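Protein-glutamine gamma-glutamyltransferase 2 (Pagrus major, PDB 1G0D) probably catalyses the calcium-dependent joining of peptide-bound glutamine to primary amines, including lysine side chains, so that proteins become cross-linked or aminated. Local coordinates at residues L58-G63 with G106-A111; M222-G227 with P356-L361; A245-T250 with D664-R669; G485-V490 with R543-D548; L601-S606 with L649-M654. All blocks are in the same frame, centred on the assembly; numbering follows the deposited sequence.

Interaction 1: L58-G63 with G106-A111; sequences LVLHLG and GHYRLA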
# COMPACT_ATOMS: atom_id res chain seq x y z
N LEU A 58 -27.02 5.31 31.45
CA LEU A 58 -25.76 5.36 30.70
C LEU A 58 -25.82 6.24 29.46
O LEU A 58 -26.69 6.07 28.61
CB LEU A 58 -25.32 3.95 30.27
CG LEU A 58 -24.34 3.19 31.16
CD1 LEU A 58 -25.02 2.90 32.47
CD2 LEU A 58 -23.87 1.89 30.50
N VAL A 59 -24.90 7.19 29.36
CA VAL A 59 -24.85 8.01 28.17
C VAL A 59 -23.43 8.12 27.63
O VAL A 59 -22.47 8.28 28.38
CB VAL A 59 -25.49 9.40 28.41
CG1 VAL A 59 -25.52 9.69 29.85
CG2 VAL A 59 -24.77 10.47 27.62
N LEU A 60 -23.33 8.00 26.31
CA LEU A 60 -22.07 8.04 25.61
C LEU A 60 -21.78 9.39 24.97
O LEU A 60 -22.68 10.06 24.50
CB LEU A 60 -22.10 6.98 24.52
CG LEU A 60 -22.15 5.51 24.89
CD1 LEU A 60 -22.63 4.72 23.71
CD2 LEU A 60 -20.77 5.03 25.28
N HIS A 61 -20.51 9.78 24.94
CA HIS A 61 -20.13 11.06 24.33
C HIS A 61 -19.02 10.85 23.32
O HIS A 61 -18.02 10.18 23.60
CB HIS A 61 -19.66 12.07 25.38
CG HIS A 61 -20.62 12.27 26.51
ND1 HIS A 61 -21.62 13.21 26.48
CD2 HIS A 61 -20.79 11.58 27.67
CE1 HIS A 61 -22.38 13.09 27.55
NE2 HIS A 61 -21.89 12.11 28.29
N LEU A 62 -19.23 11.43 22.15
CA LEU A 62 -18.28 11.34 21.04
C LEU A 62 -17.92 12.76 20.57
O LEU A 62 -18.79 13.64 20.50
CB LEU A 62 -18.93 10.57 19.87
CG LEU A 62 -18.38 9.22 19.37
CD1 LEU A 62 -18.85 9.00 17.95
CD2 LEU A 62 -16.87 9.18 19.42
N GLY A 63 -16.65 13.00 20.26
CA GLY A 63 -16.28 14.31 19.77
C GLY A 63 -15.69 15.17 20.85
O GLY A 63 -16.13 15.08 22.01
N GLY A 106 -14.56 5.48 16.98
CA GLY A 106 -14.06 6.70 17.58
C GLY A 106 -13.72 6.52 19.03
O GLY A 106 -13.78 5.41 19.56
N HIS A 107 -13.34 7.62 19.67
CA HIS A 107 -12.98 7.59 21.08
C HIS A 107 -14.16 8.07 21.89
O HIS A 107 -14.43 9.26 21.91
CB HIS A 107 -11.80 8.51 21.33
CG HIS A 107 -11.19 8.34 22.68
ND1 HIS A 107 -10.59 9.38 23.36
CD2 HIS A 107 -11.09 7.26 23.49
CE1 HIS A 107 -10.17 8.95 24.53
NE2 HIS A 107 -10.46 7.67 24.63
N TYR A 108 -14.85 7.14 22.54
CA TYR A 108 -16.03 7.46 23.33
C TYR A 108 -15.67 7.73 24.77
O TYR A 108 -14.65 7.26 25.25
CB TYR A 108 -16.99 6.27 23.33
CG TYR A 108 -17.70 6.04 22.02
CD1 TYR A 108 -17.08 5.34 20.99
CD2 TYR A 108 -19.01 6.48 21.83
CE1 TYR A 108 -17.74 5.06 19.78
CE2 TYR A 108 -19.68 6.22 20.63
CZ TYR A 108 -19.04 5.49 19.61
OH TYR A 108 -19.68 5.17 18.43
N ARG A 109 -16.51 8.49 25.47
CA ARG A 109 -16.27 8.74 26.88
C ARG A 109 -17.57 8.34 27.49
O ARG A 109 -18.61 8.86 27.11
CB ARG A 109 -15.95 10.21 27.16
CG ARG A 109 -14.43 10.48 27.48
CD ARG A 109 -13.60 11.09 26.30
NE ARG A 109 -14.33 12.19 25.65
CZ ARG A 109 -14.37 12.44 24.33
NH1 ARG A 109 -13.70 11.66 23.47
NH2 ARG A 109 -15.14 13.42 23.86
N LEU A 110 -17.52 7.39 28.42
CA LEU A 110 -18.71 6.86 29.08
C LEU A 110 -19.08 7.45 30.41
O LEU A 110 -18.31 7.40 31.37
CB LEU A 110 -18.58 5.35 29.28
CG LEU A 110 -19.81 4.41 29.16
CD1 LEU A 110 -19.91 3.54 30.37
CD2 LEU A 110 -21.05 5.19 29.01
N ALA A 111 -20.31 7.95 30.48
CA ALA A 111 -20.82 8.52 31.70
C ALA A 111 -21.91 7.64 32.32
O ALA A 111 -23.02 7.57 31.80
CB ALA A 111 -21.38 9.89 31.42
O HOH W 1 -13.73 12.04 20.23
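The carbonyl oxygen of H61 is gripped twice by the neighbouring strand: R109 N donates to it at 2.9 Å, and the CA-H of Y108 adds a softer contact. The return bond from H61 N to R109 O completes an antiparallel hydrogen-bonded pair. V59 and A111 form another, in which A111 N meets V59 O at 3.0 Å. Between the two, L60 and L110 make a non-hydrogen-bonded pair and bring their CD2 methyls together, 3.7 Å from L60 to L110. Bulky apolar groups suit this buried face, where L62 also sets CG over one face of the Y108 ring in a CH-pi contact, 3.7 Å from the ring centroid. The Y108 hydroxyl bonds to V104 O. On the other face, the small A111 methyl lies in the plane of the H61 ring near NE2, while ND1 bonds to D66. R109 bends at chi2 (103°) and chi3 (45°), which carries its guanidinium along to G63. There NH2 makes a weak bond to G63 O, and NH1 shares a water with G63 N. G106 suits its place because a CB would strike L62 CD2 and, at this backbone conformation, the preceding carbonyl oxygen. Strand 55-62 lies between 106-115 and 68-72 in a sheet of the N-terminal domain. Strand 121-133 flanks 106-115 on its other side, where F130 meets the Y108 ring.

Interaction 2: M222-G227 with P356-L361; sequences MVNSNG and PTPQEL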
# COMPACT_ATOMS: atom_id res chain seq x y z
N MET A 222 -6.39 11.50 2.58
CA MET A 222 -5.42 12.14 3.46
C MET A 222 -3.97 11.67 3.34
O MET A 222 -3.04 12.39 3.73
CB MET A 222 -5.87 12.01 4.91
CG MET A 222 -7.13 12.79 5.20
SD MET A 222 -6.73 14.50 5.60
CE MET A 222 -5.19 14.25 6.64
N VAL A 223 -3.78 10.45 2.82
CA VAL A 223 -2.43 9.91 2.69
C VAL A 223 -1.50 10.75 1.85
O VAL A 223 -0.34 10.92 2.21
CB VAL A 223 -2.46 8.48 2.15
CG1 VAL A 223 -1.03 7.94 1.98
CG2 VAL A 223 -3.23 7.63 3.11
N ASN A 224 -1.99 11.28 0.74
CA ASN A 224 -1.14 12.13 -0.06
C ASN A 224 -1.84 13.31 -0.69
O ASN A 224 -1.40 14.43 -0.53
CB ASN A 224 -0.46 11.31 -1.15
CG ASN A 224 0.33 12.18 -2.12
OD1 ASN A 224 0.21 12.06 -3.33
ND2 ASN A 224 1.14 13.07 -1.57
N SER A 225 -2.94 13.08 -1.38
CA SER A 225 -3.61 14.17 -2.06
C SER A 225 -3.83 15.45 -1.27
O SER A 225 -3.74 16.54 -1.84
CB SER A 225 -4.95 13.69 -2.65
OG SER A 225 -5.99 13.85 -1.71
N ASN A 226 -4.13 15.34 0.03
CA ASN A 226 -4.36 16.54 0.83
C ASN A 226 -3.03 17.21 1.10
O ASN A 226 -2.21 16.69 1.88
CB ASN A 226 -5.08 16.21 2.13
CG ASN A 226 -5.29 17.43 2.99
OD1 ASN A 226 -4.36 18.19 3.29
ND2 ASN A 226 -6.53 17.64 3.41
N GLY A 227 -2.83 18.36 0.46
CA GLY A 227 -1.59 19.11 0.56
C GLY A 227 -1.20 19.83 1.85
O GLY A 227 0.01 19.96 2.13
N PRO A 356 -4.42 5.82 -3.23
CA PRO A 356 -4.04 7.10 -2.60
C PRO A 356 -3.27 8.07 -3.54
O PRO A 356 -3.23 9.29 -3.29
CB PRO A 356 -3.19 6.67 -1.39
CG PRO A 356 -3.25 5.13 -1.34
CD PRO A 356 -3.64 4.68 -2.71
N THR A 357 -2.66 7.50 -4.58
CA THR A 357 -1.90 8.24 -5.57
C THR A 357 -2.85 9.11 -6.39
O THR A 357 -3.75 8.60 -7.07
CB THR A 357 -1.16 7.30 -6.50
OG1 THR A 357 -0.32 6.42 -5.74
CG2 THR A 357 -0.30 8.11 -7.45
N PRO A 358 -2.65 10.43 -6.33
CA PRO A 358 -3.55 11.32 -7.08
C PRO A 358 -3.57 10.98 -8.55
O PRO A 358 -2.61 10.43 -9.10
CB PRO A 358 -3.02 12.74 -6.78
CG PRO A 358 -2.25 12.60 -5.47
CD PRO A 358 -1.63 11.20 -5.58
N GLN A 359 -4.70 11.28 -9.18
CA GLN A 359 -4.87 11.00 -10.58
C GLN A 359 -4.15 12.03 -11.37
O GLN A 359 -4.21 13.23 -11.07
CB GLN A 359 -6.32 10.98 -11.01
CG GLN A 359 -6.45 10.45 -12.45
CD GLN A 359 -5.69 9.11 -12.77
OE1 GLN A 359 -5.95 8.06 -12.15
NE2 GLN A 359 -4.78 9.15 -13.76
N GLU A 360 -3.45 11.51 -12.37
CA GLU A 360 -2.64 12.26 -13.30
C GLU A 360 -2.92 13.75 -13.48
O GLU A 360 -2.22 14.60 -12.92
CB GLU A 360 -2.66 11.55 -14.67
CG GLU A 360 -1.59 10.46 -14.80
CD GLU A 360 -0.20 11.01 -15.17
OE1 GLU A 360 -0.09 12.22 -15.46
OE2 GLU A 360 0.77 10.22 -15.17
N LEU A 361 -3.98 14.05 -14.22
CA LEU A 361 -4.26 15.41 -14.55
C LEU A 361 -5.15 16.44 -13.80
O LEU A 361 -5.79 17.28 -14.43
CB LEU A 361 -4.56 15.40 -16.05
CG LEU A 361 -3.30 15.18 -16.95
CD1 LEU A 361 -2.04 14.87 -16.14
CD2 LEU A 361 -3.55 14.05 -17.94
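N224 leads the 222-227 turn onto the two prolines of 356-361. Its CB passes 4.0 Å from the carbonyl oxygen of P356. CG stands 4.1 Å from P358 CD, and OD1 ends hard against the same proline, 3.0 Å from CD and 3.3 Å from CG. This course follows from a chi1 of 173°, which places CG opposite the backbone N and sends the amide oxygen to CD and CG of P358, the two side chains crossing at about a right angle. The methylene next to a proline nitrogen is slightly polarised, so the amide oxygen is probably a tolerable neighbour for it. The other branch of the amide, ND2, is used by L232 O, which fixes the rotation of the group. Asparagine suits the place by offering a donor to strand 232-234 and an oxygen to the proline loop.

The neighbours of N224 touch the prolines through carbon atoms. V223 and P356 lie side by side, CB to CB 4.0 Å apart and pointing the same way. S225 puts its CA 4.0 Å from P358 CG, while its hydroxyl turns back to A221 O. The rigid prolines give the loop after strand 350-355 a firm surface with few backbone donors. That loop directly follows D355, and F275 of helix 272-286 touches both N224 and P356. The contact therefore borders the Cys-His-Asp catalytic triad of the transglutaminase core, C272, H332 and D355.

Interaction 3: A245-T250 with D664-R669; sequences APYRWT and DFDSDR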
# COMPACT_ATOMS: atom_id res chain seq x y z
N ALA A 245 14.15 9.82 1.03
CA ALA A 245 13.75 9.33 -0.27
C ALA A 245 12.75 8.20 -0.06
O ALA A 245 12.91 7.37 0.85
CB ALA A 245 14.96 8.83 -1.01
N PRO A 246 11.70 8.15 -0.90
CA PRO A 246 10.68 7.10 -0.81
C PRO A 246 11.19 5.67 -0.75
O PRO A 246 10.65 4.84 -0.03
CB PRO A 246 9.83 7.35 -2.05
CG PRO A 246 9.94 8.79 -2.27
CD PRO A 246 11.38 9.11 -1.97
N TYR A 247 12.24 5.36 -1.50
CA TYR A 247 12.77 4.00 -1.53
C TYR A 247 13.48 3.57 -0.23
O TYR A 247 13.92 2.42 -0.09
CB TYR A 247 13.70 3.85 -2.73
CG TYR A 247 15.03 4.48 -2.49
CD1 TYR A 247 15.27 5.80 -2.82
CD2 TYR A 247 16.05 3.77 -1.85
CE1 TYR A 247 16.48 6.43 -2.51
CE2 TYR A 247 17.26 4.37 -1.53
CZ TYR A 247 17.47 5.71 -1.86
OH TYR A 247 18.67 6.32 -1.54
N ARG A 248 13.56 4.50 0.73
CA ARG A 248 14.22 4.25 2.01
C ARG A 248 13.34 3.55 3.04
O ARG A 248 13.81 2.75 3.82
CB ARG A 248 14.67 5.59 2.64
CG ARG A 248 15.98 6.18 2.11
CD ARG A 248 17.18 5.61 2.82
NE ARG A 248 17.90 6.61 3.61
CZ ARG A 248 18.53 6.31 4.75
NH1 ARG A 248 19.16 7.27 5.41
NH2 ARG A 248 18.53 5.06 5.23
N TRP A 249 12.06 3.88 3.08
CA TRP A 249 11.21 3.31 4.09
C TRP A 249 10.96 1.83 4.03
O TRP A 249 10.71 1.27 2.97
CB TRP A 249 9.87 4.02 4.11
CG TRP A 249 9.89 5.53 3.96
CD1 TRP A 249 9.53 6.21 2.84
CD2 TRP A 249 10.07 6.52 4.99
NE1 TRP A 249 9.45 7.55 3.11
CE2 TRP A 249 9.78 7.78 4.41
CE3 TRP A 249 10.44 6.46 6.34
CZ2 TRP A 249 9.84 8.99 5.14
CZ3 TRP A 249 10.49 7.68 7.07
CH2 TRP A 249 10.19 8.92 6.46
N THR A 250 11.01 1.19 5.20
CA THR A 250 10.74 -0.24 5.31
C THR A 250 9.44 -0.49 6.09
O THR A 250 9.08 -1.63 6.35
CB THR A 250 11.87 -0.96 6.02
OG1 THR A 250 12.42 -0.14 7.06
CG2 THR A 250 12.95 -1.27 5.02
N ASP A 664 17.30 -1.59 5.94
CA ASP A 664 17.63 -0.77 4.79
C ASP A 664 19.06 -0.20 4.90
O ASP A 664 19.53 0.16 5.98
CB ASP A 664 16.63 0.38 4.71
CG ASP A 664 17.05 1.42 3.70
OD1 ASP A 664 16.80 1.22 2.49
OD2 ASP A 664 17.64 2.44 4.12
N PHE A 665 19.76 -0.13 3.78
CA PHE A 665 21.11 0.46 3.73
C PHE A 665 21.23 1.49 2.61
O PHE A 665 20.92 1.20 1.44
CB PHE A 665 22.22 -0.60 3.54
CG PHE A 665 23.60 0.00 3.29
CD1 PHE A 665 24.42 0.39 4.36
CD2 PHE A 665 24.05 0.24 1.99
CE1 PHE A 665 25.67 1.01 4.12
CE2 PHE A 665 25.29 0.86 1.76
CZ PHE A 665 26.10 1.24 2.82
N ASP A 666 21.66 2.70 2.98
CA ASP A 666 21.88 3.75 1.99
C ASP A 666 23.28 4.35 2.09
O ASP A 666 23.88 4.43 3.17
CB ASP A 666 20.84 4.87 2.09
CG ASP A 666 20.82 5.75 0.84
OD1 ASP A 666 20.67 6.99 0.98
OD2 ASP A 666 20.94 5.22 -0.29
N SER A 667 23.79 4.77 0.94
CA SER A 667 25.11 5.34 0.86
C SER A 667 25.06 6.25 -0.33
O SER A 667 24.07 6.22 -1.07
CB SER A 667 26.11 4.22 0.60
OG SER A 667 25.79 3.60 -0.63
N ASP A 668 26.12 7.04 -0.53
CA ASP A 668 26.20 7.97 -1.66
C ASP A 668 26.09 7.27 -3.01
O ASP A 668 25.29 7.66 -3.85
CB ASP A 668 27.50 8.79 -1.62
CG ASP A 668 28.75 7.92 -1.65
OD1 ASP A 668 29.85 8.49 -1.85
OD2 ASP A 668 28.64 6.69 -1.46
N ARG A 669 26.88 6.21 -3.19
CA ARG A 669 26.89 5.47 -4.43
C ARG A 669 26.05 4.20 -4.45
O ARG A 669 25.74 3.69 -5.54
CB ARG A 669 28.33 5.15 -4.79
CG ARG A 669 29.23 6.37 -4.74
CD ARG A 669 29.05 7.24 -5.98
NE ARG A 669 30.07 6.91 -6.97
CZ ARG A 669 29.91 6.00 -7.92
NH1 ARG A 669 30.90 5.75 -8.80
NH2 ARG A 669 28.76 5.33 -8.01
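R248 reaches from a loop of the catalytic core to D664 and D666 of strand 659-666, forming a salt-bridge network between the core and the C-terminal Ig-like domain. Among the charged contacts, the firm one is R248 NH2 to D664 OD2 at 3.0 Å. The oxygen sits at the guanidinium edge, the two planar groups are nearly coplanar, and the N-H...O angle is 157°. A second ion pair, R248 NE to D666 OD1, is long at 3.8 Å, and its oxygen lies well out of the guanidinium plane, so only the charges attract. Bends at chi2 (-85°) and chi3 (-114°) turn the guanidinium edge to D664 and one face to D666. The acids have lysine partners too, K674 for D664 and K671 for D666, so their charge is probably well balanced.

Y247 supplies a hydrogen bond from an uncharged donor, its hydroxyl donating to D666 OD2 at 2.8 Å. The oxygen lies in the plane of the ring, but the hydroxyl meets it from above the carboxylate plane. A tyrosine is long enough to span the gap, and its side chain lies about 8 Å from that of Y515, important for catalysis.

Carbon contacts fill in around these bonds. D666 CB lies over one face of the guanidinium, toward its rim, 3.7 Å from R248 NE. T250 gives its hydroxyl to E623 and lays its methyl CG2 4.0 Å from D664 CB.

Interaction 4: G485-V490 with R543-D548; sequences GTDFDV and RLHYDD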
# COMPACT_ATOMS: atom_id res chain seq x y z
N GLY A 485 26.64 -2.10 -10.82
CA GLY A 485 28.09 -2.03 -10.69
C GLY A 485 28.80 -2.71 -11.86
O GLY A 485 29.96 -2.41 -12.13
N THR A 486 28.11 -3.59 -12.58
CA THR A 486 28.74 -4.31 -13.68
C THR A 486 28.36 -3.90 -15.12
O THR A 486 27.30 -3.31 -15.36
CB THR A 486 28.50 -5.85 -13.52
OG1 THR A 486 27.19 -6.19 -13.98
CG2 THR A 486 28.60 -6.27 -12.06
N ASP A 487 29.26 -4.20 -16.06
CA ASP A 487 28.99 -3.93 -17.47
C ASP A 487 28.37 -5.23 -17.92
O ASP A 487 28.81 -6.29 -17.50
CB ASP A 487 30.25 -3.75 -18.29
CG ASP A 487 31.32 -2.95 -17.60
OD1 ASP A 487 31.03 -1.94 -16.93
OD2 ASP A 487 32.49 -3.36 -17.77
N PHE A 488 27.40 -5.20 -18.82
CA PHE A 488 26.79 -6.46 -19.23
C PHE A 488 26.27 -6.41 -20.64
O PHE A 488 26.22 -5.37 -21.26
CB PHE A 488 25.62 -6.79 -18.29
CG PHE A 488 24.60 -5.66 -18.17
CD1 PHE A 488 24.75 -4.68 -17.18
CD2 PHE A 488 23.54 -5.56 -19.07
CE1 PHE A 488 23.84 -3.60 -17.11
CE2 PHE A 488 22.65 -4.49 -19.00
CZ PHE A 488 22.80 -3.51 -18.02
N ASP A 489 25.85 -7.56 -21.14
CA ASP A 489 25.32 -7.61 -22.47
C ASP A 489 23.83 -7.89 -22.38
O ASP A 489 23.38 -8.54 -21.43
CB ASP A 489 25.95 -8.73 -23.29
CG ASP A 489 27.46 -8.72 -23.22
OD1 ASP A 489 28.05 -9.81 -23.38
OD2 ASP A 489 28.06 -7.64 -23.01
N VAL A 490 23.10 -7.38 -23.36
CA VAL A 490 21.66 -7.58 -23.50
C VAL A 490 21.49 -8.05 -24.93
O VAL A 490 21.90 -7.36 -25.85
CB VAL A 490 20.86 -6.24 -23.37
CG1 VAL A 490 19.42 -6.48 -23.72
CG2 VAL A 490 20.97 -5.68 -21.96
N ARG A 543 26.27 -3.86 -25.36
CA ARG A 543 26.95 -3.91 -24.09
C ARG A 543 26.85 -2.62 -23.34
O ARG A 543 27.36 -1.60 -23.80
CB ARG A 543 28.42 -4.25 -24.26
CG ARG A 543 29.20 -4.30 -22.96
CD ARG A 543 30.38 -5.24 -23.06
NE ARG A 543 31.07 -5.37 -21.78
CZ ARG A 543 30.89 -6.38 -20.93
NH1 ARG A 543 30.05 -7.37 -21.23
NH2 ARG A 543 31.57 -6.42 -19.79
N LEU A 544 26.16 -2.68 -22.21
CA LEU A 544 25.99 -1.52 -21.35
C LEU A 544 27.11 -1.59 -20.30
O LEU A 544 27.44 -2.69 -19.84
CB LEU A 544 24.61 -1.59 -20.69
CG LEU A 544 23.39 -1.10 -21.48
CD1 LEU A 544 23.68 0.20 -22.19
CD2 LEU A 544 23.01 -2.14 -22.46
N HIS A 545 27.70 -0.43 -19.96
CA HIS A 545 28.82 -0.36 -19.00
C HIS A 545 28.55 0.51 -17.80
O HIS A 545 27.91 1.55 -17.90
CB HIS A 545 30.07 0.21 -19.67
CG HIS A 545 30.51 -0.55 -20.87
ND1 HIS A 545 29.99 -0.32 -22.13
CD2 HIS A 545 31.42 -1.54 -21.01
CE1 HIS A 545 30.57 -1.13 -22.99
NE2 HIS A 545 31.45 -1.88 -22.34
N TYR A 546 29.10 0.11 -16.67
CA TYR A 546 28.87 0.84 -15.46
C TYR A 546 29.16 2.31 -15.52
O TYR A 546 28.27 3.10 -15.24
CB TYR A 546 29.66 0.24 -14.31
CG TYR A 546 29.45 0.99 -13.04
CD1 TYR A 546 28.18 1.07 -12.46
CD2 TYR A 546 30.51 1.63 -12.40
CE1 TYR A 546 27.98 1.77 -11.27
CE2 TYR A 546 30.31 2.34 -11.19
CZ TYR A 546 29.04 2.40 -10.65
OH TYR A 546 28.83 3.11 -9.49
N ASP A 547 30.37 2.68 -15.89
CA ASP A 547 30.76 4.10 -15.91
C ASP A 547 29.93 4.93 -16.86
O ASP A 547 29.98 6.15 -16.82
CB ASP A 547 32.23 4.24 -16.25
CG ASP A 547 32.78 3.05 -16.99
OD1 ASP A 547 33.01 3.16 -18.22
OD2 ASP A 547 32.96 1.99 -16.35
N ASP A 548 29.17 4.26 -17.71
CA ASP A 548 28.29 4.95 -18.65
C ASP A 548 26.94 5.13 -17.95
O ASP A 548 26.45 6.24 -17.79
CB ASP A 548 28.07 4.11 -19.92
CG ASP A 548 29.25 4.17 -20.91
OD1 ASP A 548 30.05 5.14 -20.85
OD2 ASP A 548 29.36 3.24 -21.74
O HOH W 2 33.61 -0.65 -17.48
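G485 turns its carbonyl oxygen to Y546, 3.4 Å from CB, and its CA lies against CD1 of the ring. A positive phi of 111° makes glycine the natural residue here. Two residues on, D487 does the main polar work. Its OD1 accepts from Y546 N at 2.8 Å, on the anti side of the carboxylate and nearly straight (165°). H545 holds the N-cap position, so Y546 N belongs to the first turn of helix 546-549, whose N-terminal end would probably stabilise the negative charge. The other oxygen, OD2, forms a long ion pair with R543 NH2. Replacing D487 by an alanine would probably leave Y546 N without its acceptor and deprive R543 of the more distant of its two acidic mates.

F488 then joins L544 in an antiparallel hydrogen-bonded pair, F488 N to L544 O being 2.7 Å. Its chi1 of 53° turns the ring over the facing strand, where L544 CB covers one face, 3.8 Å from CZ. D489 lies on the other face of the sheet and takes the extended R543 chain: NH1 reaches OD2 at 2.7 Å, approaching from above the carboxylate plane. Arginine suits the spot, long enough to serve both acids. V490 closes the segment with CG2 4.1 Å from L544 CD2, near I477 and I580 of a GTP site inferred from relatives. Strand 488-496 lies between 473-479 and 536-544 in a three-stranded sheet. Beyond the last of these, Y546 meets F484 edge-to-face, and its hydroxyl probably bonds to R669.

Interaction 5: L601-S606 with L649-M654; sequences LTAYVS and LSFSPM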
# COMPACT_ATOMS: atom_id res chain seq x y z
N LEU A 601 18.86 -8.98 22.89
CA LEU A 601 19.48 -9.82 21.86
C LEU A 601 20.25 -8.95 20.87
O LEU A 601 20.07 -7.72 20.84
CB LEU A 601 18.44 -10.66 21.10
CG LEU A 601 17.14 -10.03 20.62
CD1 LEU A 601 17.43 -8.98 19.58
CD2 LEU A 601 16.25 -11.11 20.06
N THR A 602 21.10 -9.61 20.06
CA THR A 602 21.94 -8.95 19.05
C THR A 602 21.68 -9.48 17.64
O THR A 602 21.77 -10.68 17.36
CB THR A 602 23.46 -9.11 19.38
OG1 THR A 602 23.71 -8.57 20.67
CG2 THR A 602 24.34 -8.34 18.40
N ALA A 603 21.36 -8.52 16.76
CA ALA A 603 21.08 -8.72 15.35
C ALA A 603 22.32 -8.26 14.59
O ALA A 603 22.95 -7.26 14.95
CB ALA A 603 19.85 -7.88 14.93
N TYR A 604 22.64 -9.00 13.53
CA TYR A 604 23.82 -8.77 12.72
C TYR A 604 23.53 -8.60 11.25
O TYR A 604 22.98 -9.50 10.62
CB TYR A 604 24.76 -9.96 12.86
CG TYR A 604 25.25 -10.18 14.26
CD1 TYR A 604 24.55 -10.98 15.14
CD2 TYR A 604 26.41 -9.54 14.72
CE1 TYR A 604 24.98 -11.13 16.46
CE2 TYR A 604 26.84 -9.68 16.02
CZ TYR A 604 26.12 -10.47 16.90
OH TYR A 604 26.53 -10.56 18.22
N VAL A 605 23.93 -7.47 10.68
CA VAL A 605 23.71 -7.29 9.25
C VAL A 605 25.06 -7.07 8.57
O VAL A 605 25.95 -6.46 9.15
CB VAL A 605 22.69 -6.14 9.01
CG1 VAL A 605 22.81 -5.11 10.09
CG2 VAL A 605 22.83 -5.59 7.61
N SER A 606 25.21 -7.61 7.37
CA SER A 606 26.47 -7.52 6.65
C SER A 606 26.35 -7.69 5.13
O SER A 606 25.50 -8.42 4.66
CB SER A 606 27.41 -8.60 7.17
OG SER A 606 27.43 -9.73 6.29
N LEU A 649 23.33 -4.53 16.17
CA LEU A 649 22.56 -3.69 17.09
C LEU A 649 22.03 -4.61 18.20
O LEU A 649 21.79 -5.79 17.96
CB LEU A 649 21.36 -3.12 16.32
CG LEU A 649 20.74 -1.72 16.52
CD1 LEU A 649 19.34 -1.71 15.91
CD2 LEU A 649 20.68 -1.32 17.99
N SER A 650 21.84 -4.10 19.40
CA SER A 650 21.29 -4.92 20.46
C SER A 650 19.94 -4.35 20.78
O SER A 650 19.77 -3.14 20.71
CB SER A 650 22.12 -4.86 21.71
OG SER A 650 22.61 -6.15 22.01
N PHE A 651 18.98 -5.21 21.11
CA PHE A 651 17.65 -4.74 21.46
C PHE A 651 16.84 -5.87 22.10
O PHE A 651 17.24 -7.04 22.03
CB PHE A 651 16.94 -4.15 20.24
CG PHE A 651 16.55 -5.17 19.22
CD1 PHE A 651 17.47 -5.63 18.30
CD2 PHE A 651 15.26 -5.69 19.19
CE1 PHE A 651 17.12 -6.61 17.38
CE2 PHE A 651 14.91 -6.66 18.27
CZ PHE A 651 15.84 -7.12 17.37
N SER A 652 15.73 -5.52 22.75
CA SER A 652 14.89 -6.51 23.42
C SER A 652 13.49 -6.56 22.80
O SER A 652 12.70 -5.62 22.96
CB SER A 652 14.79 -6.14 24.90
OG SER A 652 15.99 -6.45 25.60
N PRO A 653 13.14 -7.68 22.12
CA PRO A 653 11.80 -7.71 21.53
C PRO A 653 10.71 -7.15 22.45
O PRO A 653 10.85 -7.11 23.67
CB PRO A 653 11.63 -9.18 21.17
CG PRO A 653 13.02 -9.65 20.89
CD PRO A 653 13.87 -8.94 21.91
N MET A 654 9.63 -6.66 21.86
CA MET A 654 8.58 -6.08 22.65
C MET A 654 7.39 -7.00 22.80
O MET A 654 6.74 -7.04 23.83
CB MET A 654 8.14 -4.78 22.01
CG MET A 654 9.16 -3.71 22.16
SD MET A 654 8.76 -2.24 21.22
CE MET A 654 8.85 -2.84 19.46
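The F651 ring carries L601 CD1 over one face and A603 CB at its edge, near the ring plane. The methyl is a close CH-pi partner, 3.4 Å from the centroid and 18° off the ring normal, while A603 CB stands 3.9 Å from CE1. L628 of strand 628-634 also touches this ring, within the Ig-like fold of the C-terminal domain. A chi1 of 70° at F651 leans its ring toward strand 601-608, and L601, with chi1 45°, brings CD1 to meet it. The second methyl, CD2, reaches P653 CG at 3.6 Å, so the branched leucine touches both. A serine in place of F651 would probably open a gap beside A603 and leave the L601 methyl without the ring it covers. Backbone bonds secure the antiparallel strands: L601 N to F651 O is 2.7 Å, returned by F651 N to L601 O. A603 N to L649 O is 3.0 Å, returned by L649 N to A603 O. The small alanine suits a place at the edge of the ring. On the reverse face, polar residues replace apolar ones: T602 OG1 and S650 OG share a hydrogen bond of 3.0 Å in which either hydroxyl may be the donor.

From the N terminus, interaction 1 closes first, pairing two strands of the N-terminal sheet before any other contact opens. Interaction 2 then starts in the catalytic core. Before its loop closes after D355, interaction 3 has opened at 245-250, so these two cross along the chain. Interaction 3 closes far later, at 664-669, and ties the core to the C-terminal domain. Nested inside its long loop are interaction 4, which joins strands of the preceding beta domain, and interaction 5, which joins strands of the C-terminal one. R669 and Y546 link interactions 3 and 4 by a probable hydrogen bond. Interactions 1 and 4 lie farthest apart, their centres about 64 Å from each other.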